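Local coordinates for ankyrin repeat and SOCS box protein 11 (Homo sapiens, PDB 4UUC) that serves as the substrate-recognition subunit of a cullin-5-RING E3 ubiquitin ligase and directs targets such as BIK to proteasomal degradation, at residues V28-V33 against K54-N59. Residues are numbered along the deposited sequence; the frame is centred on the assembly and turned at random.
Sequences VNVNLV and KALLEN
The backbone oxygen of A55 takes a 2.8 Å hydrogen bond from ND2 of N59, the same residue whose CB and carbonyl oxygen receive V30 from across the contact. The bond is almost straight at 174°, and A55 O lies in the plane of the N59 amide; N59 N adds a weak, longer bond to this oxygen. Asparagine suits the position just past the C-terminal end of helix 50-58, where its short amide can return to a carbonyl of the last turn. V30 CG2 meets N59 CB at 4.0 Å, the two side chains crossing nearly at right angles. With CG1 anti to the backbone N (chi1 159°), the other branch of V30 touches L56 O at 3.9 Å and L56 CD2 at 4.1 Å. Valine's two methyls, leaving one CB, thus bridge both residues, which also pack on I24 of helix 17-26. N29 opens a type I beta turn to L32, and its side-chain OD1 reaches N31 N at 3.1 Å, an Asx turn. N31 ND2 bonds G60 O, a polar link between ANK 1 and ANK 2. In ASB11's ankyrin repeat domain, the loop after one repeat's second helix thus packs on the C-terminal end of the next repeat's second helix, as in stacked ankyrin repeats.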
loop_
_atom_site.group_PDB
_atom_site.type_symbol
_atom_site.label_atom_id
_atom_site.label_comp_id
_atom_site.label_asym_id
_atom_site.label_seq_id
_atom_site.Cartn_x
_atom_site.Cartn_y
_atom_site.Cartn_z
ATOM N N VAL A 28 -17.706 -28.335 -0.534
ATOM C CA VAL A 28 -18.346 -27.024 -0.485
ATOM C C VAL A 28 -17.858 -26.165 -1.650
ATOM O O VAL A 28 -16.779 -26.396 -2.201
ATOM C CB VAL A 28 -18.078 -26.283 0.849
ATOM C CG1 VAL A 28 -18.548 -27.113 2.036
ATOM C CG2 VAL A 28 -16.606 -25.936 0.991
ATOM N N ASN A 29 -18.663 -25.176 -2.022
ATOM C CA ASN A 29 -18.325 -24.279 -3.119
ATOM C C ASN A 29 -17.251 -23.264 -2.722
ATOM O O ASN A 29 -17.526 -22.304 -1.998
ATOM C CB ASN A 29 -19.579 -23.552 -3.599
ATOM C CG ASN A 29 -19.298 -22.590 -4.736
ATOM O OD1 ASN A 29 -18.274 -22.687 -5.417
ATOM N ND2 ASN A 29 -20.215 -21.651 -4.950
ATOM N N VAL A 30 -16.038 -23.479 -3.215
ATOM C CA VAL A 30 -14.902 -22.622 -2.897
ATOM C C VAL A 30 -15.132 -21.172 -3.329
ATOM O O VAL A 30 -14.624 -20.242 -2.698
ATOM C CB VAL A 30 -13.616 -23.171 -3.563
ATOM C CG1 VAL A 30 -12.540 -22.100 -3.701
ATOM C CG2 VAL A 30 -13.085 -24.355 -2.770
ATOM N N ASN A 31 -15.906 -20.985 -4.394
ATOM C CA ASN A 31 -16.057 -19.670 -5.007
ATOM C C ASN A 31 -17.343 -18.938 -4.631
ATOM O O ASN A 31 -17.655 -17.895 -5.204
ATOM C CB ASN A 31 -15.968 -19.809 -6.526
ATOM C CG ASN A 31 -14.546 -20.006 -6.999
ATOM O OD1 ASN A 31 -13.635 -19.308 -6.553
ATOM N ND2 ASN A 31 -14.342 -20.966 -7.889
ATOM N N LEU A 32 -18.074 -19.469 -3.656
ATOM C CA LEU A 32 -19.262 -18.796 -3.142
ATOM C C LEU A 32 -18.894 -17.420 -2.604
ATOM O O LEU A 32 -17.921 -17.281 -1.858
ATOM C CB LEU A 32 -19.925 -19.634 -2.045
ATOM C CG LEU A 32 -21.089 -18.983 -1.288
ATOM C CD1 LEU A 32 -22.263 -18.732 -2.213
ATOM C CD2 LEU A 32 -21.515 -19.839 -0.110
ATOM N N VAL A 33 -19.663 -16.408 -2.990
ATOM C CA VAL A 33 -19.427 -15.055 -2.512
ATOM C C VAL A 33 -20.632 -14.524 -1.748
ATOM O O VAL A 33 -21.753 -15.024 -1.897
ATOM C CB VAL A 33 -19.081 -14.084 -3.671
ATOM C CG1 VAL A 33 -17.827 -14.540 -4.389
ATOM C CG2 VAL A 33 -20.246 -13.962 -4.654
ATOM N N LYS A 54 -3.644 -20.584 -0.031
ATOM C CA LYS A 54 -3.095 -21.505 -1.025
ATOM C C LYS A 54 -4.014 -22.699 -1.244
ATOM O O LYS A 54 -4.189 -23.146 -2.376
ATOM C CB LYS A 54 -1.704 -21.999 -0.622
ATOM C CG LYS A 54 -1.029 -22.820 -1.716
ATOM C CD LYS A 54 0.384 -23.224 -1.346
ATOM C CE LYS A 54 1.061 -23.949 -2.501
ATOM N NZ LYS A 54 2.446 -24.375 -2.169
ATOM N N ALA A 55 -4.598 -23.212 -0.165
ATOM C CA ALA A 55 -5.520 -24.338 -0.260
ATOM C C ALA A 55 -6.738 -23.959 -1.102
ATOM O O ALA A 55 -7.236 -24.762 -1.892
ATOM C CB ALA A 55 -5.949 -24.793 1.126
ATOM N N LEU A 56 -7.211 -22.729 -0.935
ATOM C CA LEU A 56 -8.338 -22.236 -1.714
ATOM C C LEU A 56 -7.939 -22.081 -3.185
ATOM O O LEU A 56 -8.694 -22.460 -4.085
ATOM C CB LEU A 56 -8.840 -20.905 -1.148
ATOM C CG LEU A 56 -9.558 -20.993 0.204
ATOM C CD1 LEU A 56 -9.642 -19.627 0.868
ATOM C CD2 LEU A 56 -10.950 -21.583 0.037
ATOM N N LEU A 57 -6.746 -21.542 -3.424
ATOM C CA LEU A 57 -6.241 -21.351 -4.782
ATOM C C LEU A 57 -6.034 -22.687 -5.493
ATOM O O LEU A 57 -6.315 -22.813 -6.686
ATOM C CB LEU A 57 -4.930 -20.560 -4.758
ATOM C CG LEU A 57 -5.110 -19.074 -4.444
ATOM C CD1 LEU A 57 -3.783 -18.436 -4.057
ATOM C CD2 LEU A 57 -5.746 -18.339 -5.622
ATOM N N GLU A 58 -5.548 -23.679 -4.751
ATOM C CA GLU A 58 -5.331 -25.020 -5.288
ATOM C C GLU A 58 -6.642 -25.659 -5.731
ATOM O O GLU A 58 -6.655 -26.538 -6.593
ATOM C CB GLU A 58 -4.646 -25.909 -4.244
ATOM C CG GLU A 58 -3.152 -25.652 -4.097
ATOM C CD GLU A 58 -2.524 -26.408 -2.936
ATOM O OE1 GLU A 58 -3.262 -26.874 -2.040
ATOM O OE2 GLU A 58 -1.281 -26.536 -2.922
ATOM N N ASN A 59 -7.742 -25.211 -5.135
ATOM C CA ASN A 59 -9.063 -25.737 -5.454
ATOM C C ASN A 59 -9.894 -24.757 -6.284
ATOM O O ASN A 59 -11.125 -24.792 -6.262
ATOM C CB ASN A 59 -9.795 -26.111 -4.166
ATOM C CG ASN A 59 -9.240 -27.372 -3.535
ATOM O OD1 ASN A 59 -9.675 -28.479 -3.852
ATOM N ND2 ASN A 59 -8.261 -27.215 -2.650
#